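Local coordinates for protein argonaute 5 (Arabidopsis thaliana, PDB 4G0O) that probably recognises, through its MID domain, the 5' nucleotide of small RNAs and so helps to sort them for gene regulation, at residues Y90-I93 against K94-C97; P110-V113 against N114-N117; K118-M121 against E122-L126; Q29-C32 against K33-G37. All coordinates share one frame; numbering follows the deposited sequence.

Interaction 1 of 4, residues Y90-I93 against K94-C97. With SO4 (sulfate ion), chain C.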
# COMPACT_ATOMS: atom_id res chain seq x y z
N TYR A 90 11.54 2.99 7.89
CA TYR A 90 10.37 2.10 8.01
C TYR A 90 9.73 2.12 9.40
O TYR A 90 8.50 2.17 9.52
CB TYR A 90 10.74 0.68 7.59
CG TYR A 90 9.68 -0.37 7.86
CD1 TYR A 90 9.90 -1.38 8.79
CD2 TYR A 90 8.48 -0.38 7.15
CE1 TYR A 90 8.94 -2.36 9.03
CE2 TYR A 90 7.52 -1.36 7.39
CZ TYR A 90 7.75 -2.35 8.34
OH TYR A 90 6.80 -3.32 8.59
N GLY A 91 10.54 2.08 10.45
CA GLY A 91 10.03 2.17 11.81
C GLY A 91 9.25 3.44 12.05
O GLY A 91 8.14 3.41 12.56
N LYS A 92 9.83 4.57 11.66
CA LYS A 92 9.15 5.85 11.73
C LYS A 92 7.79 5.81 11.03
O LYS A 92 6.77 6.23 11.60
CB LYS A 92 10.02 6.96 11.11
CG LYS A 92 9.45 8.34 11.33
CD LYS A 92 9.95 9.37 10.30
CE LYS A 92 11.30 9.98 10.67
NZ LYS A 92 11.81 10.87 9.59
N ILE A 93 7.76 5.29 9.80
CA ILE A 93 6.52 5.28 9.02
C ILE A 93 5.44 4.41 9.65
O ILE A 93 4.27 4.79 9.68
CB ILE A 93 6.76 4.84 7.56
CG1 ILE A 93 7.71 5.82 6.88
CG2 ILE A 93 5.43 4.76 6.78
CD1 ILE A 93 8.12 5.40 5.49
N LYS A 94 5.81 3.24 10.16
CA LYS A 94 4.83 2.33 10.74
C LYS A 94 4.29 2.92 12.02
O LYS A 94 3.08 2.87 12.27
CB LYS A 94 5.44 0.98 11.04
CG LYS A 94 5.80 0.19 9.80
CD LYS A 94 4.72 -0.80 9.42
CE LYS A 94 3.85 -0.31 8.26
NZ LYS A 94 2.67 -1.21 8.03
N ARG A 95 5.20 3.45 12.83
CA ARG A 95 4.84 4.11 14.08
C ARG A 95 3.81 5.21 13.81
O ARG A 95 2.77 5.28 14.46
CB ARG A 95 6.10 4.68 14.76
CG ARG A 95 5.78 5.69 15.88
CD ARG A 95 7.02 6.28 16.55
NE ARG A 95 7.83 7.11 15.65
CZ ARG A 95 7.54 8.36 15.32
NH1 ARG A 95 8.34 9.04 14.50
NH2 ARG A 95 6.46 8.95 15.80
N ILE A 96 4.08 6.05 12.82
CA ILE A 96 3.19 7.17 12.53
C ILE A 96 1.83 6.67 12.06
O ILE A 96 0.78 7.14 12.52
CB ILE A 96 3.80 8.09 11.46
CG1 ILE A 96 4.98 8.86 12.05
CG2 ILE A 96 2.74 9.05 10.91
CD1 ILE A 96 5.84 9.55 11.00
N CYS A 97 1.85 5.70 11.16
CA CYS A 97 0.62 5.16 10.63
C CYS A 97 -0.15 4.36 11.67
O CYS A 97 -1.33 4.64 11.95
CB CYS A 97 0.89 4.28 9.41
SG CYS A 97 1.52 5.20 7.99
S SO4 C . 4.52 -5.05 6.10
O1 SO4 C . 5.65 -5.31 5.20
O2 SO4 C . 4.42 -3.58 6.33
O3 SO4 C . 3.28 -5.61 5.52
O4 SO4 C . 4.73 -5.75 7.37

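Interaction 2 of 4, residues P110-V113 against N114-N117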
# COMPACT_ATOMS: atom_id res chain seq x y z
N PRO A 110 10.98 0.40 -2.87
CA PRO A 110 11.02 0.94 -4.24
C PRO A 110 11.79 0.06 -5.24
O PRO A 110 11.41 -0.01 -6.41
CB PRO A 110 11.68 2.33 -4.06
CG PRO A 110 12.33 2.29 -2.70
CD PRO A 110 11.52 1.34 -1.87
N ARG A 111 12.85 -0.61 -4.80
CA ARG A 111 13.60 -1.49 -5.68
C ARG A 111 12.79 -2.73 -6.07
O ARG A 111 12.92 -3.27 -7.18
CB ARG A 111 14.88 -1.89 -4.97
CG ARG A 111 15.67 -3.01 -5.61
CD ARG A 111 16.63 -3.61 -4.60
NE ARG A 111 16.72 -2.80 -3.38
CZ ARG A 111 16.09 -3.08 -2.24
NH1 ARG A 111 16.24 -2.27 -1.19
NH2 ARG A 111 15.32 -4.16 -2.14
N GLN A 112 11.94 -3.19 -5.15
CA GLN A 112 11.08 -4.33 -5.42
C GLN A 112 9.88 -3.92 -6.26
O GLN A 112 9.47 -4.65 -7.17
CB GLN A 112 10.61 -4.98 -4.12
CG GLN A 112 11.73 -5.53 -3.25
CD GLN A 112 12.52 -6.63 -3.94
OE1 GLN A 112 12.00 -7.33 -4.82
NE2 GLN A 112 13.78 -6.79 -3.53
N VAL A 113 9.31 -2.76 -5.93
CA VAL A 113 8.20 -2.21 -6.70
C VAL A 113 8.61 -2.08 -8.16
O VAL A 113 7.83 -2.37 -9.08
CB VAL A 113 7.76 -0.83 -6.15
CG1 VAL A 113 7.00 -0.02 -7.20
CG2 VAL A 113 6.92 -1.00 -4.89
N ASN A 114 9.86 -1.67 -8.36
CA ASN A 114 10.42 -1.53 -9.70
C ASN A 114 10.44 -2.85 -10.50
O ASN A 114 10.34 -2.83 -11.72
CB ASN A 114 11.84 -0.96 -9.61
CG ASN A 114 12.29 -0.36 -10.93
OD1 ASN A 114 11.54 0.36 -11.58
ND2 ASN A 114 13.52 -0.69 -11.34
N LYS A 115 10.57 -3.98 -9.82
CA LYS A 115 10.62 -5.27 -10.50
C LYS A 115 9.25 -5.70 -11.03
O LYS A 115 9.17 -6.47 -11.99
CB LYS A 115 11.16 -6.37 -9.58
CG LYS A 115 12.60 -6.24 -9.08
CD LYS A 115 12.74 -7.14 -7.84
CE LYS A 115 14.16 -7.26 -7.27
NZ LYS A 115 14.92 -5.99 -7.35
N LEU A 116 8.18 -5.22 -10.39
CA LEU A 116 6.82 -5.65 -10.72
C LEU A 116 6.74 -7.18 -10.84
O LEU A 116 6.11 -7.72 -11.76
CB LEU A 116 6.31 -4.97 -11.99
CG LEU A 116 5.99 -3.47 -11.91
CD1 LEU A 116 5.75 -2.90 -13.29
CD2 LEU A 116 4.78 -3.21 -11.00
N ASN A 117 7.40 -7.87 -9.92
CA ASN A 117 7.35 -9.32 -9.88
C ASN A 117 5.97 -9.77 -9.42
O ASN A 117 5.45 -9.28 -8.41
CB ASN A 117 8.45 -9.90 -8.98
CG ASN A 117 8.77 -11.35 -9.34
OD1 ASN A 117 7.91 -12.10 -9.79
ND2 ASN A 117 10.03 -11.75 -9.16
O HOH W 1 8.38 -7.04 -7.40

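Interaction 3 of 4, residues K118-M121 against E122-L126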
# COMPACT_ATOMS: atom_id res chain seq x y z
N LYS A 118 5.35 -10.66 -10.18
CA LYS A 118 3.97 -11.03 -9.87
C LYS A 118 3.83 -11.91 -8.62
O LYS A 118 2.75 -11.95 -8.01
CB LYS A 118 3.29 -11.64 -11.09
CG LYS A 118 2.20 -10.74 -11.64
CD LYS A 118 2.08 -10.83 -13.15
CE LYS A 118 1.48 -12.14 -13.59
NZ LYS A 118 1.31 -12.11 -15.08
N GLN A 119 4.91 -12.60 -8.25
CA GLN A 119 4.91 -13.37 -7.01
C GLN A 119 5.10 -12.46 -5.79
O GLN A 119 4.65 -12.78 -4.68
CB GLN A 119 5.99 -14.45 -7.04
CG GLN A 119 6.11 -15.27 -5.75
CD GLN A 119 4.86 -16.11 -5.44
OE1 GLN A 119 3.80 -15.58 -5.07
NE2 GLN A 119 4.99 -17.43 -5.58
N TYR A 120 5.78 -11.34 -5.99
CA TYR A 120 5.93 -10.35 -4.93
C TYR A 120 4.56 -9.73 -4.64
O TYR A 120 4.15 -9.60 -3.48
CB TYR A 120 6.93 -9.27 -5.34
CG TYR A 120 6.97 -8.05 -4.45
CD1 TYR A 120 7.56 -8.08 -3.20
CD2 TYR A 120 6.45 -6.83 -4.89
CE1 TYR A 120 7.62 -6.94 -2.39
CE2 TYR A 120 6.49 -5.69 -4.09
CZ TYR A 120 7.08 -5.75 -2.84
OH TYR A 120 7.14 -4.62 -2.03
N MET A 121 3.85 -9.39 -5.70
CA MET A 121 2.52 -8.82 -5.58
C MET A 121 1.48 -9.82 -5.07
O MET A 121 0.49 -9.44 -4.43
CB MET A 121 2.10 -8.19 -6.90
CG MET A 121 3.03 -7.02 -7.30
SD MET A 121 2.73 -6.51 -8.99
CE MET A 121 1.99 -4.94 -8.73
N GLU A 122 1.70 -11.10 -5.36
CA GLU A 122 0.87 -12.14 -4.74
C GLU A 122 1.03 -12.08 -3.22
O GLU A 122 0.05 -11.98 -2.49
CB GLU A 122 1.24 -13.53 -5.28
CG GLU A 122 0.38 -14.64 -4.70
CD GLU A 122 0.44 -15.94 -5.51
OE1 GLU A 122 0.89 -15.91 -6.69
OE2 GLU A 122 0.04 -16.98 -4.96
N ASN A 123 2.28 -12.10 -2.76
CA ASN A 123 2.62 -11.96 -1.33
C ASN A 123 2.04 -10.70 -0.67
O ASN A 123 1.43 -10.77 0.39
CB ASN A 123 4.13 -11.97 -1.13
CG ASN A 123 4.73 -13.34 -1.33
OD1 ASN A 123 4.59 -14.21 -0.47
ND2 ASN A 123 5.40 -13.54 -2.46
N VAL A 124 2.27 -9.55 -1.29
CA VAL A 124 1.71 -8.29 -0.81
C VAL A 124 0.19 -8.32 -0.76
O VAL A 124 -0.41 -7.89 0.23
CB VAL A 124 2.20 -7.11 -1.67
CG1 VAL A 124 1.47 -5.81 -1.32
CG2 VAL A 124 3.71 -6.97 -1.53
N ALA A 125 -0.43 -8.83 -1.81
CA ALA A 125 -1.90 -8.91 -1.86
C ALA A 125 -2.48 -9.67 -0.66
O ALA A 125 -3.46 -9.24 -0.07
CB ALA A 125 -2.35 -9.55 -3.17
N LEU A 126 -1.86 -10.78 -0.29
CA LEU A 126 -2.36 -11.57 0.84
C LEU A 126 -2.12 -10.82 2.15
O LEU A 126 -2.96 -10.87 3.06
CB LEU A 126 -1.68 -12.93 0.88
CG LEU A 126 -2.06 -13.92 -0.22
CD1 LEU A 126 -0.98 -14.99 -0.37
CD2 LEU A 126 -3.42 -14.54 0.08

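Interaction 4 of 4, residues Q29-C32 against K33-G37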
# COMPACT_ATOMS: atom_id res chain seq x y z
N GLN A 29 1.53 4.52 -10.07
CA GLN A 29 0.28 4.21 -10.75
C GLN A 29 0.27 2.81 -11.32
O GLN A 29 -0.69 2.06 -11.14
CB GLN A 29 0.04 5.17 -11.91
CG GLN A 29 -0.82 6.35 -11.57
CD GLN A 29 -2.22 5.93 -11.18
OE1 GLN A 29 -2.65 4.82 -11.49
NE2 GLN A 29 -2.93 6.82 -10.49
N GLU A 30 1.32 2.47 -12.06
CA GLU A 30 1.39 1.18 -12.72
C GLU A 30 1.43 0.04 -11.69
O GLU A 30 0.67 -0.93 -11.80
CB GLU A 30 2.60 1.13 -13.65
CG GLU A 30 3.12 -0.28 -13.97
CD GLU A 30 2.29 -1.00 -15.03
OE1 GLU A 30 1.25 -0.47 -15.48
OE2 GLU A 30 2.70 -2.11 -15.42
N PHE A 31 2.29 0.19 -10.68
CA PHE A 31 2.42 -0.80 -9.61
C PHE A 31 1.12 -1.01 -8.83
O PHE A 31 0.75 -2.13 -8.53
CB PHE A 31 3.53 -0.42 -8.63
CG PHE A 31 3.53 -1.24 -7.38
CD1 PHE A 31 3.02 -0.74 -6.20
CD2 PHE A 31 4.01 -2.54 -7.40
CE1 PHE A 31 3.00 -1.49 -5.05
CE2 PHE A 31 3.99 -3.31 -6.25
CZ PHE A 31 3.49 -2.79 -5.07
N CYS A 32 0.44 0.08 -8.49
CA CYS A 32 -0.82 -0.05 -7.77
C CYS A 32 -1.89 -0.64 -8.68
O CYS A 32 -2.78 -1.34 -8.22
CB CYS A 32 -1.28 1.29 -7.20
SG CYS A 32 -0.31 1.87 -5.78
N LYS A 33 -1.79 -0.37 -9.98
CA LYS A 33 -2.80 -0.88 -10.90
C LYS A 33 -2.74 -2.40 -10.97
O LYS A 33 -3.76 -3.08 -10.90
CB LYS A 33 -2.65 -0.26 -12.30
CG LYS A 33 -3.63 -0.84 -13.32
CD LYS A 33 -3.69 -0.01 -14.61
CE LYS A 33 -4.66 1.17 -14.50
NZ LYS A 33 -4.12 2.32 -13.72
N GLN A 34 -1.52 -2.93 -11.07
CA GLN A 34 -1.32 -4.38 -11.10
C GLN A 34 -1.58 -5.04 -9.74
O GLN A 34 -2.17 -6.12 -9.67
CB GLN A 34 0.08 -4.73 -11.62
CG GLN A 34 0.24 -4.57 -13.13
CD GLN A 34 1.67 -4.81 -13.61
OE1 GLN A 34 2.40 -5.66 -13.08
NE2 GLN A 34 2.07 -4.07 -14.63
N LEU A 35 -1.13 -4.40 -8.66
CA LEU A 35 -1.27 -4.96 -7.31
C LEU A 35 -2.74 -5.18 -6.99
O LEU A 35 -3.13 -6.26 -6.56
CB LEU A 35 -0.64 -4.02 -6.27
CG LEU A 35 0.11 -4.64 -5.09
CD1 LEU A 35 0.17 -3.65 -3.97
CD2 LEU A 35 -0.47 -5.98 -4.60
N ILE A 36 -3.55 -4.16 -7.26
CA ILE A 36 -5.00 -4.26 -7.06
C ILE A 36 -5.64 -5.35 -7.92
O ILE A 36 -6.53 -6.06 -7.45
CB ILE A 36 -5.66 -2.90 -7.28
CG1 ILE A 36 -5.51 -2.06 -6.01
CG2 ILE A 36 -7.15 -3.04 -7.62
CD1 ILE A 36 -5.73 -0.59 -6.24
N GLY A 37 -5.17 -5.49 -9.16
CA GLY A 37 -5.62 -6.56 -10.04
C GLY A 37 -5.29 -7.92 -9.45
O GLY A 37 -6.07 -8.86 -9.57
O HOH W 2 -3.75 5.70 -14.00

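Interaction 1 of 4, residues Y90-I93 against K94-C97
Four successive amides, from K94 to C97, donate to the carbonyls of Y90 to I93 in the i to i+4 pattern of an alpha helix, the K94 N to Y90 O bond measuring 3.0 Å. This first part of helix 90-101 belongs to the beta-alpha-beta crossover between strands 78-82 and 105-108. K94 CG lies over one face of the Y90 ring, offset toward its rim, 3.7 Å from the centroid and 27° off the normal, a CH-pi contact. K94 then bends at both chi2 (-97°) and chi3 (102°), which leads NZ away from the ring and toward a sulfate. Sulfate O2 lies near the ring plane at its edge, held weakly by Y90 OH at 3.3 Å and by K94 NZ at 3.4 Å. K131 also bonds this anion, and S105 OG is the stronger partner of K94 NZ. Such a Tyr-Lys-Lys cluster is consistent with the 5'-phosphate pocket of Argonaute MID domains, the sulfate perhaps marking where a phosphate would sit. On the outer flank the R95 guanidinium pairs with E100. K92 and I96 run side by side against helix 62-72, CG to CD1 3.8 Å. Toward the strands, I93 CG2 meets C97 SG at 4.1 Å.

Interaction 2 of 4, residues P110-V113 against N114-N117
R111 and K115 lie side by side and point the same way, one helical turn apart on the exposed flank of helix 110-115. The K115 chain is extended as far as CE and then turns at chi4 (37°), which brings NZ back over the R111 backbone. There it makes a weak hydrogen bond of 3.4 Å to R111 O and sits 3.5 Å from R111 CG. The two cationic ends stay apart, R111 NE being 5.4 Å from K115 NZ. Q112, bent at chi2, also runs alongside the K115 chain in the same direction. N114 CB rests 3.4 Å from P110 O.

Beneath these chains the short helix comes to its end, in the turn that links helix 110-115 to helix 118-131 of the MID domain. The i+4 bond from N114 N to P110 O gives way to i+3 bonds, K115 N to Q112 O at 2.9 Å and L116 N to V113 O at 3.2 Å, both reaching their carbonyls from well above the plane. L116 leaves helical geometry with a positive phi of 46°, and N117 takes the N-cap position of helix 118-131, its OD1 bonding Q119 N weakly. A water spans the junction, donating to Q112 O at 2.6 Å and accepting from N117 N. On the buried side V113 and L116 both rest on F31 of helix 27-42, while P110 packs against S20, L83 and D85.

Interaction 3 of 4, residues K118-M121 against E122-L126
The close packing here is between Y120 and V124, one turn apart on helix 118-131. V124 CG2 stands 3.8 Å above one face of the tyrosine ring, displaced toward its rim and 15° off the normal through the centroid, in a CH-pi contact whose nearest ring atom is CZ, also at 3.8 Å. The two side chains cross obliquely, and the valine reaches the ring with CG2, the branch anti to its carbonyl carbon. Both also touch strand 105-108, Y120 at C108 and V124 at Q106. The backbone below is regular: V124 N bonds Y120 O at 2.9 Å, and A125 N bonds M121 O at 2.8 Å. M121 and A125 turn to helix 27-42, where M121 meets F31 and Q34 and A125 meets C39.

The other flank is polar and looser. The ends of Q119 and E122 lie across each other, amide and carboxylate planes 52° apart, with the E122 chain extended beyond CG. N123 folds back over the preceding turn with CG beside its own backbone N (chi1 -72°), placing its amide near Q119 O; the 2.5 Å modelled from ND2 to that oxygen is too short to be trusted, whereas N123 N bonds the same carbonyl regularly at 3.1 Å. Such a division of faces is that of an amphipathic helix, here packed by its apolar side on the parallel sheet and a neighbouring helix of the MID domain.

Interaction 4 of 4, residues Q29-C32 against K33-G37
The F31 ring has L35 CB over one face, and the leucine methyl CD1 reaches the far end of the ring, 3.6 Å from CZ and 3.7 Å from CE1. With CG anti to the backbone N (chi1 169°), the phenylalanine runs beside L35, the two pointing the same way. L116 and M121 also touch this ring residue. The second pair of flat groups, the E30 carboxylate and the Q34 amide, stand almost perpendicular, their planes 88° apart, and meet at E30 OE2 and Q34 NE2, but the modelled approach is too close to be reliable. Helix 27-42, to which all these residues belong, is the connection of the beta-alpha-beta unit between strands 7-18 and 45-46. Its inner face is built by C32, which packs on C16 and F54, and by I36, which packs on W14; the I36 N to C32 O bond of 3.1 Å joins the two. The solvent side carries Q29 and K33. Bends at chi3 and chi4 curl the lysine back toward the glutamine, leaving NZ 3.7 Å from Q29 OE1, and a water links the two by weak bonds, 2.9 Å to OE1 and 3.4 Å to NZ.

Interactions 2, 3 and 4 form one cluster, with centres 11 to 12 Å apart. Helix 27-42 of interaction 4 is its hub: F31 receives V113 and L116 from interaction 2, and L35 meets V124 of interaction 3. Interactions 2 and 3 adjoin in the chain and touch through Q112 and Y120. Interaction 1 stands at least about 9 Å from the others between nearest atoms, opposite interaction 4 about the chain's centre. All four are partly buried; F31, L35, M121, V124 and V113 share the interior, whereas K115, Q119 and K33 lie outside. Chemistry differs: weak sulfate contacts at 90-97, a helix end closing with i+3 bonds at 110-117, apolar packing at 118-126 and 29-37.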